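Local coordinates for protein Lys-gingipain W83 (Porphyromonas gingivalis, PDB 3M1H) that cleaves peptide bonds after lysine as a secreted cysteine protease, of which this chain is K3, one of the adhesin domains, which are haemolytic in vitro when isolated, at residues N28-P36 with I48-E59; R133-W141 with D164-D172. All coordinates share one frame; numbering follows the deposited sequence. Where two conformers were deposited one is given.

Contact 1: N28-P36 with I48-E59; sequences NNWTTTPPP and ICVSSASYINFE. Unlike the reference sequence in segment 48-59: Tyr55 (reference His). With CA (calcium ion), chain E; CA (calcium ion), chain F.
Thr31 and Ser51 exchange two backbone hydrogen bonds, Thr31 N to Ser51 O and Ser51 N to Thr31 O, both 2.8 Å, forming a single antiparallel hydrogen-bonded bridge. Beside it Trp30 lays one ring face on the CB of Ser52, a CH-pi contact 3.8 Å from the centroid of the six-membered ring and 16° off its normal; its indole NE1 bonds to Asn66, and the hydroxyl of Ser52 to His159. On the other side of the bridge, a chi1 of 61° sets Thr32 CG2 opposite the carbonyl carbon and beside the backbone N, where it meets Ile48 CG2 (3.6 Å) and Cys49 O. Farther along, Ile56 sends CD1 against the amide of Asn28 and CG2 to Pro35 O, while Pro36, after a cis peptide, sets CG 3.8 Å from Phe58 CD2. Water links Asn29 O to Ala53 N, and another water links Pro35 O to Asn57 N. An ST turn, Thr33 N to Thr31 OG1 (2.9 Å), shapes the loop just past the bridge. Asn28 O and Ile48 O each bind a different calcium ion, the first with Asp22, Asp24, Asp26 and Asn66, and the bridge joins the loop to strand 50-53 of the jelly-roll adhesin domain.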
loop_
_atom_site.group_PDB
_atom_site.type_symbol
_atom_site.label_atom_id
_atom_site.label_comp_id
_atom_site.label_asym_id
_atom_site.label_seq_id
_atom_site.Cartn_x
_atom_site.Cartn_y
_atom_site.Cartn_z
ATOM N N ASN A 28 9.082 -11.165 0.334
ATOM C CA ASN A 28 8.914 -9.795 -0.121
ATOM C C ASN A 28 7.643 -9.212 0.495
ATOM O O ASN A 28 6.566 -9.817 0.493
ATOM C CB ASN A 28 8.812 -9.761 -1.656
ATOM C CG ASN A 28 10.095 -10.189 -2.337
ATOM O OD1 ASN A 28 11.164 -9.659 -2.038
ATOM N ND2 ASN A 28 9.993 -11.116 -3.271
ATOM N N ASN A 29 7.788 -7.991 1.018
ATOM C CA ASN A 29 6.703 -7.317 1.723
ATOM C C ASN A 29 6.512 -5.893 1.219
ATOM O O ASN A 29 7.285 -5.357 0.423
ATOM C CB ASN A 29 7.075 -7.234 3.211
ATOM C CG ASN A 29 6.914 -8.561 3.934
ATOM O OD1 ASN A 29 5.802 -8.957 4.289
ATOM N ND2 ASN A 29 8.035 -9.254 4.156
ATOM N N TRP A 30 5.520 -5.245 1.813
ATOM C CA TRP A 30 5.511 -3.799 1.779
ATOM C C TRP A 30 6.801 -3.370 2.469
ATOM O O TRP A 30 7.190 -3.912 3.510
ATOM C CB TRP A 30 4.328 -3.246 2.541
ATOM C CG TRP A 30 3.000 -3.351 1.860
ATOM C CD1 TRP A 30 2.096 -4.335 2.011
ATOM C CD2 TRP A 30 2.420 -2.402 0.940
ATOM N NE1 TRP A 30 0.972 -4.092 1.239
ATOM C CE2 TRP A 30 1.147 -2.902 0.580
ATOM C CE3 TRP A 30 2.856 -1.187 0.398
ATOM C CZ2 TRP A 30 0.312 -2.220 -0.285
ATOM C CZ3 TRP A 30 2.025 -0.511 -0.473
ATOM C CH2 TRP A 30 0.776 -1.040 -0.819
ATOM N N THR A 31 7.457 -2.380 1.884
ATOM C CA THR A 31 8.759 -1.940 2.344
ATOM C C THR A 31 9.076 -0.492 1.950
ATOM O O THR A 31 8.608 0.020 0.948
ATOM C CB THR A 31 9.870 -2.871 1.814
ATOM O OG1 THR A 31 11.140 -2.430 2.293
ATOM C CG2 THR A 31 9.889 -2.890 0.269
ATOM N N THR A 32 9.892 0.173 2.758
ATOM C CA THR A 32 10.446 1.471 2.381
ATOM C C THR A 32 11.867 1.346 1.824
ATOM O O THR A 32 12.529 2.370 1.545
ATOM C CB THR A 32 10.454 2.478 3.560
ATOM O OG1 THR A 32 11.263 1.983 4.633
ATOM C CG2 THR A 32 9.028 2.776 4.023
ATOM N N THR A 33 12.354 0.126 1.660
ATOM C CA THR A 33 13.703 -0.076 1.073
ATOM C C THR A 33 13.568 -1.064 -0.086
ATOM O O THR A 33 14.091 -2.186 -0.028
ATOM C CB THR A 33 14.715 -0.626 2.114
ATOM O OG1 THR A 33 14.202 -1.830 2.710
ATOM C CG2 THR A 33 14.975 0.418 3.222
ATOM N N PRO A 34 12.816 -0.700 -1.150
ATOM C CA PRO A 34 12.596 -1.626 -2.262
ATOM C C PRO A 34 13.898 -2.096 -2.911
ATOM O O PRO A 34 14.741 -1.253 -3.305
ATOM C CB PRO A 34 11.798 -0.788 -3.279
ATOM C CG PRO A 34 12.057 0.616 -2.884
ATOM C CD PRO A 34 12.153 0.599 -1.391
ATOM N N PRO A 35 14.077 -3.410 -3.031
ATOM C CA PRO A 35 15.247 -3.873 -3.802
ATOM C C PRO A 35 15.118 -3.611 -5.305
ATOM O O PRO A 35 13.988 -3.543 -5.814
ATOM C CB PRO A 35 15.267 -5.382 -3.544
ATOM C CG PRO A 35 13.890 -5.722 -3.227
ATOM C CD PRO A 35 13.316 -4.549 -2.495
ATOM N N PRO A 36 16.256 -3.528 -6.012
ATOM C CA PRO A 36 17.633 -3.697 -5.496
ATOM C C PRO A 36 18.322 -2.430 -5.005
ATOM O O PRO A 36 19.411 -2.472 -4.397
ATOM C CB PRO A 36 18.378 -4.248 -6.703
ATOM C CG PRO A 36 17.683 -3.674 -7.856
ATOM C CD PRO A 36 16.232 -3.480 -7.474
ATOM N N ILE A 48 10.099 9.663 1.625
ATOM C CA ILE A 48 9.823 8.224 1.794
ATOM C C ILE A 48 8.362 7.888 1.566
ATOM O O ILE A 48 7.465 8.578 2.035
ATOM C CB ILE A 48 10.178 7.721 3.213
ATOM C CG1 ILE A 48 11.550 8.231 3.653
ATOM C CG2 ILE A 48 10.037 6.180 3.303
ATOM C CD1 ILE A 48 12.591 7.911 2.725
ATOM N N CYS A 49 8.144 6.762 0.894
ATOM C CA CYS A 49 6.854 6.111 0.856
ATOM C C CYS A 49 7.053 4.602 1.014
ATOM O O CYS A 49 8.199 4.111 1.014
ATOM C CB CYS A 49 6.127 6.446 -0.451
ATOM S SG CYS A 49 6.954 5.844 -1.951
ATOM N N VAL A 50 5.946 3.862 1.178
ATOM C CA VAL A 50 6.009 2.435 1.405
ATOM C C VAL A 50 5.453 1.769 0.171
ATOM O O VAL A 50 4.488 2.283 -0.405
ATOM C CB VAL A 50 5.296 2.030 2.708
ATOM C CG1 VAL A 50 3.779 2.323 2.648
ATOM C CG2 VAL A 50 5.605 0.570 3.063
ATOM N N SER A 51 6.097 0.657 -0.233
ATOM C CA SER A 51 5.892 0.111 -1.586
ATOM C C SER A 51 5.838 -1.403 -1.564
ATOM O O SER A 51 6.476 -2.045 -0.727
ATOM C CB SER A 51 7.042 0.567 -2.488
ATOM O OG SER A 51 7.238 1.985 -2.371
ATOM N N SER A 52 5.093 -1.966 -2.519
ATOM C CA SER A 52 5.013 -3.422 -2.682
ATOM C C SER A 52 5.136 -3.782 -4.172
ATOM O O SER A 52 4.608 -3.089 -5.006
ATOM C CB SER A 52 3.749 -3.947 -2.057
ATOM O OG SER A 52 3.521 -5.364 -2.275
ATOM N N ALA A 53 5.856 -4.872 -4.452
ATOM C CA ALA A 53 6.227 -5.234 -5.827
ATOM C C ALA A 53 5.389 -6.326 -6.442
ATOM O O ALA A 53 5.145 -7.362 -5.831
ATOM C CB ALA A 53 7.704 -5.677 -5.883
ATOM N N SER A 54 5.005 -6.093 -7.694
ATOM C CA SER A 54 4.577 -7.175 -8.608
ATOM C C SER A 54 5.708 -7.535 -9.571
ATOM O O SER A 54 5.564 -8.521 -10.321
ATOM C CB SER A 54 3.321 -6.788 -9.366
ATOM O OG SER A 54 3.549 -5.785 -10.318
ATOM N N TYR A 55 6.816 -6.802 -9.552
ATOM C CA TYR A 55 8.006 -7.053 -10.379
ATOM C C TYR A 55 9.185 -6.373 -9.750
ATOM O O TYR A 55 9.077 -5.198 -9.410
ATOM C CB TYR A 55 7.805 -6.529 -11.812
ATOM C CG TYR A 55 8.914 -6.854 -12.790
ATOM C CD1 TYR A 55 8.775 -7.931 -13.667
ATOM C CD2 TYR A 55 10.083 -6.096 -12.846
ATOM C CE1 TYR A 55 9.776 -8.238 -14.575
ATOM C CE2 TYR A 55 11.111 -6.392 -13.764
ATOM C CZ TYR A 55 10.940 -7.490 -14.618
ATOM O OH TYR A 55 11.951 -7.777 -15.530
ATOM N N ILE A 56 10.307 -7.091 -9.601
ATOM C CA ILE A 56 11.512 -6.557 -8.994
ATOM C C ILE A 56 12.645 -6.597 -10.011
ATOM O O ILE A 56 12.912 -7.671 -10.585
ATOM C CB ILE A 56 11.926 -7.358 -7.718
ATOM C CG1 ILE A 56 10.799 -7.303 -6.699
ATOM C CG2 ILE A 56 13.169 -6.789 -7.108
ATOM C CD1 ILE A 56 10.995 -8.114 -5.429
ATOM N N ASN A 57 13.274 -5.461 -10.259
ATOM C CA ASN A 57 14.410 -5.413 -11.199
ATOM C C ASN A 57 15.502 -6.389 -10.754
ATOM O O ASN A 57 15.737 -6.568 -9.568
ATOM C CB ASN A 57 14.967 -4.001 -11.359
ATOM C CG ASN A 57 14.093 -3.115 -12.257
ATOM O OD1 ASN A 57 13.288 -3.590 -13.050
ATOM N ND2 ASN A 57 14.273 -1.817 -12.112
ATOM N N PHE A 58 16.125 -7.028 -11.748
ATOM C CA PHE A 58 17.183 -8.044 -11.574
ATOM C C PHE A 58 16.660 -9.347 -10.961
ATOM O O PHE A 58 17.474 -10.206 -10.606
ATOM C CB PHE A 58 18.378 -7.520 -10.764
ATOM C CG PHE A 58 19.161 -6.400 -11.448
ATOM C CD1 PHE A 58 20.272 -6.678 -12.251
ATOM C CD2 PHE A 58 18.817 -5.076 -11.245
ATOM C CE1 PHE A 58 20.997 -5.650 -12.850
ATOM C CE2 PHE A 58 19.542 -4.026 -11.835
ATOM C CZ PHE A 58 20.634 -4.309 -12.635
ATOM N N GLU A 59 15.338 -9.500 -10.832
ATOM C CA GLU A 59 14.717 -10.721 -10.303
ATOM C C GLU A 59 13.608 -11.227 -11.188
ATOM O O GLU A 59 13.672 -12.366 -11.656
ATOM C CB GLU A 59 14.213 -10.530 -8.872
ATOM C CG GLU A 59 15.335 -10.135 -7.933
ATOM C CD GLU A 59 14.916 -10.052 -6.473
ATOM O OE1 GLU A 59 13.924 -10.736 -6.116
ATOM O OE2 GLU A 59 15.589 -9.305 -5.699
HETATM CA CA CA E . 5.122 -11.473 -0.413
HETATM CA CA CA F . 6.201 10.276 2.957
HETATM O O HOH W 1 12.830 -11.771 -4.030
HETATM O O HOH W 2 7.651 -6.188 -2.235
HETATM O O HOH W 3 12.822 -3.189 -8.288
HETATM O O HOH W 4 5.446 -10.709 -2.636
HETATM O O HOH W 5 4.926 12.172 3.603
#

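Contact 2: R133-W141 with D164-D172; sequences RGTRAQGTW and DFFWINLDD. With CA (calcium ion), chain F.
Arg133 reaches along Phe166 to the turn at Asp164 and Phe165. Its CB lies over one face of the Phe166 ring, 4.1 Å from the centroid, and the peptide into Gly134 continues across the same face toward the rim; Trp167 CD1 covers the opposite face. From CG the chain runs extended (chi2 177°, chi3 -173°), which carries CD to 3.3 Å from Phe165 O. NE finds its hydrogen-bond partner outside the two segments, and CZ faces Asp164 OD1. NH1 gives a nearly straight bond to Phe165 O, 2.9 Å, in both the guanidinium plane and the carbonyl plane, on a lone pair. NH1 also makes a weak bond to Asp164 O and a salt bridge to Asp164 OD1, 3.0 Å away, met from above the carboxylate plane; NH2 adds a weak bond to the same oxygen. One arginine ties the loop before strand 142-148 to the turn leading into strand 167-177 of the jelly roll, and Asn57 OD1 accepts from Arg133 N. At the other end of the loop, Trp141 brings CH2 to 3.6 Å from Asn169 CB and CZ3 to 3.8 Å from Asp171 CB. Trp141 NE1 bonds weakly to Gln138 OE1, while Gln138 NE2 bonds to Ala42 O. Asp171 grips calcium with both carboxylate oxygens, OD1 at 2.5 Å and OD2 at 2.4 Å, sharing the ion with Asp9, Glu11, Ser46 and Ile48.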
loop_
_atom_site.group_PDB
_atom_site.type_symbol
_atom_site.label_atom_id
_atom_site.label_comp_id
_atom_site.label_asym_id
_atom_site.label_seq_id
_atom_site.Cartn_x
_atom_site.Cartn_y
_atom_site.Cartn_z
ATOM N N ARG A 133 12.591 -1.909 -15.345
ATOM C CA ARG A 133 11.465 -1.018 -15.277
ATOM C C ARG A 133 11.737 0.103 -14.280
ATOM O O ARG A 133 12.806 0.183 -13.683
ATOM C CB ARG A 133 10.221 -1.808 -14.935
ATOM C CG ARG A 133 10.005 -2.910 -15.941
ATOM C CD ARG A 133 8.839 -3.765 -15.610
ATOM N NE ARG A 133 8.797 -4.898 -16.548
ATOM C CZ ARG A 133 7.895 -5.867 -16.555
ATOM N NH1 ARG A 133 6.875 -5.917 -15.702
ATOM N NH2 ARG A 133 8.006 -6.820 -17.470
ATOM N N GLY A 134 10.787 1.014 -14.164
ATOM C CA GLY A 134 10.983 2.175 -13.294
ATOM C C GLY A 134 11.995 3.191 -13.801
ATOM O O GLY A 134 12.498 3.999 -13.032
ATOM N N THR A 135 12.259 3.192 -15.104
ATOM C CA THR A 135 13.305 4.032 -15.699
ATOM C C THR A 135 12.806 5.387 -16.189
ATOM O O THR A 135 13.606 6.194 -16.664
ATOM C CB THR A 135 13.978 3.356 -16.918
ATOM O OG1 THR A 135 13.003 3.141 -17.949
ATOM C CG2 THR A 135 14.624 2.024 -16.516
ATOM N N ARG A 136 11.509 5.646 -16.082
ATOM C CA ARG A 136 10.945 6.902 -16.586
ATOM C C ARG A 136 10.194 7.583 -15.470
ATOM O O ARG A 136 10.724 7.723 -14.377
ATOM C CB ARG A 136 10.063 6.670 -17.828
ATOM C CG ARG A 136 10.747 5.939 -18.964
ATOM C CD ARG A 136 9.732 5.693 -20.074
ATOM N NE ARG A 136 10.322 4.988 -21.196
ATOM C CZ ARG A 136 10.470 3.674 -21.276
ATOM N NH1 ARG A 136 10.072 2.880 -20.282
ATOM N NH2 ARG A 136 11.014 3.145 -22.368
ATOM N N ALA A 137 8.955 7.997 -15.719
ATOM C CA ALA A 137 8.261 8.803 -14.735
ATOM C C ALA A 137 7.489 7.933 -13.756
ATOM O O ALA A 137 6.996 6.839 -14.075
ATOM C CB ALA A 137 7.338 9.799 -15.412
ATOM N N GLN A 138 7.386 8.441 -12.547
ATOM C CA GLN A 138 6.461 7.896 -11.589
ATOM C C GLN A 138 5.012 8.191 -11.995
ATOM O O GLN A 138 4.724 9.214 -12.636
ATOM C CB GLN A 138 6.828 8.534 -10.230
ATOM C CG GLN A 138 6.516 7.766 -9.028
ATOM C CD GLN A 138 6.892 8.526 -7.754
ATOM O OE1 GLN A 138 6.667 9.730 -7.635
ATOM N NE2 GLN A 138 7.418 7.796 -6.780
ATOM N N GLY A 139 4.093 7.327 -11.604
ATOM C CA GLY A 139 2.688 7.579 -11.800
ATOM C C GLY A 139 2.254 8.752 -10.943
ATOM O O GLY A 139 2.902 9.088 -9.947
ATOM N N THR A 140 1.120 9.326 -11.316
ATOM C CA THR A 140 0.502 10.384 -10.547
ATOM C C THR A 140 0.033 9.877 -9.175
ATOM O O THR A 140 -0.539 8.807 -9.048
ATOM C CB THR A 140 -0.725 10.966 -11.281
ATOM O OG1 THR A 140 -0.350 11.368 -12.599
ATOM C CG2 THR A 140 -1.294 12.177 -10.517
ATOM N N TRP A 141 0.319 10.657 -8.135
ATOM C CA TRP A 141 -0.242 10.421 -6.818
ATOM C C TRP A 141 -1.694 10.853 -6.801
ATOM O O TRP A 141 -2.013 12.006 -7.159
ATOM C CB TRP A 141 0.512 11.197 -5.740
ATOM C CG TRP A 141 1.899 10.656 -5.446
ATOM C CD1 TRP A 141 3.090 11.104 -5.963
ATOM C CD2 TRP A 141 2.228 9.606 -4.541
ATOM N NE1 TRP A 141 4.137 10.386 -5.438
ATOM C CE2 TRP A 141 3.635 9.454 -4.569
ATOM C CE3 TRP A 141 1.473 8.754 -3.725
ATOM C CZ2 TRP A 141 4.297 8.492 -3.808
ATOM C CZ3 TRP A 141 2.135 7.801 -2.957
ATOM C CH2 TRP A 141 3.531 7.678 -3.025
ATOM N N ASP A 164 3.624 -8.820 -12.589
ATOM C CA ASP A 164 4.351 -8.382 -13.768
ATOM C C ASP A 164 4.055 -6.968 -14.224
ATOM O O ASP A 164 3.998 -6.691 -15.423
ATOM C CB ASP A 164 4.093 -9.384 -14.904
ATOM C CG ASP A 164 5.201 -9.416 -15.935
ATOM O OD1 ASP A 164 6.324 -8.900 -15.723
ATOM O OD2 ASP A 164 4.904 -10.016 -16.992
ATOM N N PHE A 165 3.909 -6.042 -13.266
ATOM C CA PHE A 165 3.898 -4.600 -13.574
ATOM C C PHE A 165 5.153 -3.982 -12.957
ATOM O O PHE A 165 6.267 -4.144 -13.520
ATOM C CB PHE A 165 2.539 -3.956 -13.237
ATOM C CG PHE A 165 1.438 -4.492 -14.129
ATOM C CD1 PHE A 165 1.283 -3.986 -15.402
ATOM C CD2 PHE A 165 0.631 -5.548 -13.713
ATOM C CE1 PHE A 165 0.292 -4.504 -16.263
ATOM C CE2 PHE A 165 -0.358 -6.079 -14.566
ATOM C CZ PHE A 165 -0.521 -5.544 -15.846
ATOM N N PHE A 166 5.054 -3.284 -11.816
ATOM C CA PHE A 166 6.270 -2.873 -11.145
ATOM C C PHE A 166 6.065 -2.772 -9.622
ATOM O O PHE A 166 6.090 -3.780 -8.977
ATOM C CB PHE A 166 6.873 -1.617 -11.793
ATOM C CG PHE A 166 8.275 -1.322 -11.363
ATOM C CD1 PHE A 166 9.250 -2.296 -11.452
ATOM C CD2 PHE A 166 8.644 -0.072 -10.860
ATOM C CE1 PHE A 166 10.540 -2.040 -11.077
ATOM C CE2 PHE A 166 9.951 0.196 -10.485
ATOM C CZ PHE A 166 10.911 -0.806 -10.594
ATOM N N TRP A 167 5.859 -1.580 -9.060
ATOM C CA TRP A 167 5.543 -1.438 -7.628
ATOM C C TRP A 167 4.360 -0.497 -7.466
ATOM O O TRP A 167 4.146 0.373 -8.333
ATOM C CB TRP A 167 6.714 -0.854 -6.839
ATOM C CG TRP A 167 7.982 -1.654 -6.781
ATOM C CD1 TRP A 167 8.896 -1.872 -7.765
ATOM C CD2 TRP A 167 8.487 -2.289 -5.617
ATOM N NE1 TRP A 167 9.969 -2.616 -7.284
ATOM C CE2 TRP A 167 9.710 -2.907 -5.963
ATOM C CE3 TRP A 167 7.998 -2.427 -4.307
ATOM C CZ2 TRP A 167 10.460 -3.614 -5.034
ATOM C CZ3 TRP A 167 8.751 -3.126 -3.385
ATOM C CH2 TRP A 167 9.961 -3.725 -3.767
ATOM N N ILE A 168 3.590 -0.725 -6.397
ATOM C CA ILE A 168 2.570 0.196 -5.887
ATOM C C ILE A 168 3.165 0.940 -4.676
ATOM O O ILE A 168 3.868 0.338 -3.856
ATOM C CB ILE A 168 1.250 -0.498 -5.589
ATOM C CG1 ILE A 168 0.200 0.541 -5.165
ATOM C CG2 ILE A 168 1.366 -1.588 -4.541
ATOM C CD1 ILE A 168 -1.236 -0.052 -5.213
ATOM N N ASN A 169 2.874 2.232 -4.590
ATOM C CA ASN A 169 3.335 3.086 -3.495
ATOM C C ASN A 169 2.168 3.671 -2.713
ATOM O O ASN A 169 1.132 4.015 -3.287
ATOM C CB ASN A 169 4.125 4.255 -4.027
ATOM C CG ASN A 169 5.347 3.884 -4.800
ATOM O OD1 ASN A 169 6.046 2.952 -4.459
ATOM N ND2 ASN A 169 5.647 4.660 -5.824
ATOM N N LEU A 170 2.359 3.810 -1.394
ATOM C CA LEU A 170 1.393 4.385 -0.487
ATOM C C LEU A 170 2.104 5.448 0.362
ATOM O O LEU A 170 3.278 5.257 0.719
ATOM C CB LEU A 170 0.857 3.259 0.393
ATOM C CG LEU A 170 -0.043 3.583 1.572
ATOM C CD1 LEU A 170 -1.396 4.135 1.123
ATOM C CD2 LEU A 170 -0.205 2.329 2.459
ATOM N N ASP A 171 1.402 6.524 0.683
ATOM C CA ASP A 171 1.987 7.560 1.569
ATOM C C ASP A 171 0.857 8.324 2.242
ATOM O O ASP A 171 -0.311 8.281 1.841
ATOM C CB ASP A 171 2.915 8.460 0.754
ATOM C CG ASP A 171 4.026 9.179 1.600
ATOM O OD1 ASP A 171 4.045 9.005 2.814
ATOM O OD2 ASP A 171 4.883 9.857 0.956
ATOM N N ASP A 172 1.223 9.053 3.304
ATOM C CA ASP A 172 0.338 10.038 3.929
ATOM C C ASP A 172 -1.038 9.439 4.308
ATOM O O ASP A 172 -2.094 9.902 3.876
ATOM C CB ASP A 172 0.244 11.280 3.050
ATOM C CG ASP A 172 1.527 12.099 3.035
ATOM O OD1 ASP A 172 2.280 12.052 4.037
ATOM O OD2 ASP A 172 1.758 12.826 2.059
HETATM CA CA CA F . 6.201 10.276 2.957
HETATM O O HOH W 5 4.926 12.172 3.603
#

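Contact 1 closes before contact 2 opens along the chain, and their centres lie about 10 Å apart. They share one antiparallel sheet, in which strands 50-53 and 167-177 are neighbours: Val50 O and Leu170 N pair at 2.8 Å, a probable hydrogen bond, and Ser51 OG lies 2.6 Å from Asn169 OD1, probably bonded as well. Loop 28-36 packs on strands 50-53 and 55-56, loop 133-141 on strand 167-177 and the loop leading into it. One calcium ion takes ligands from both contacts. Metal binding and strand pairing thus connect sequence-distant loops within the single Cleaved Adhesin domain.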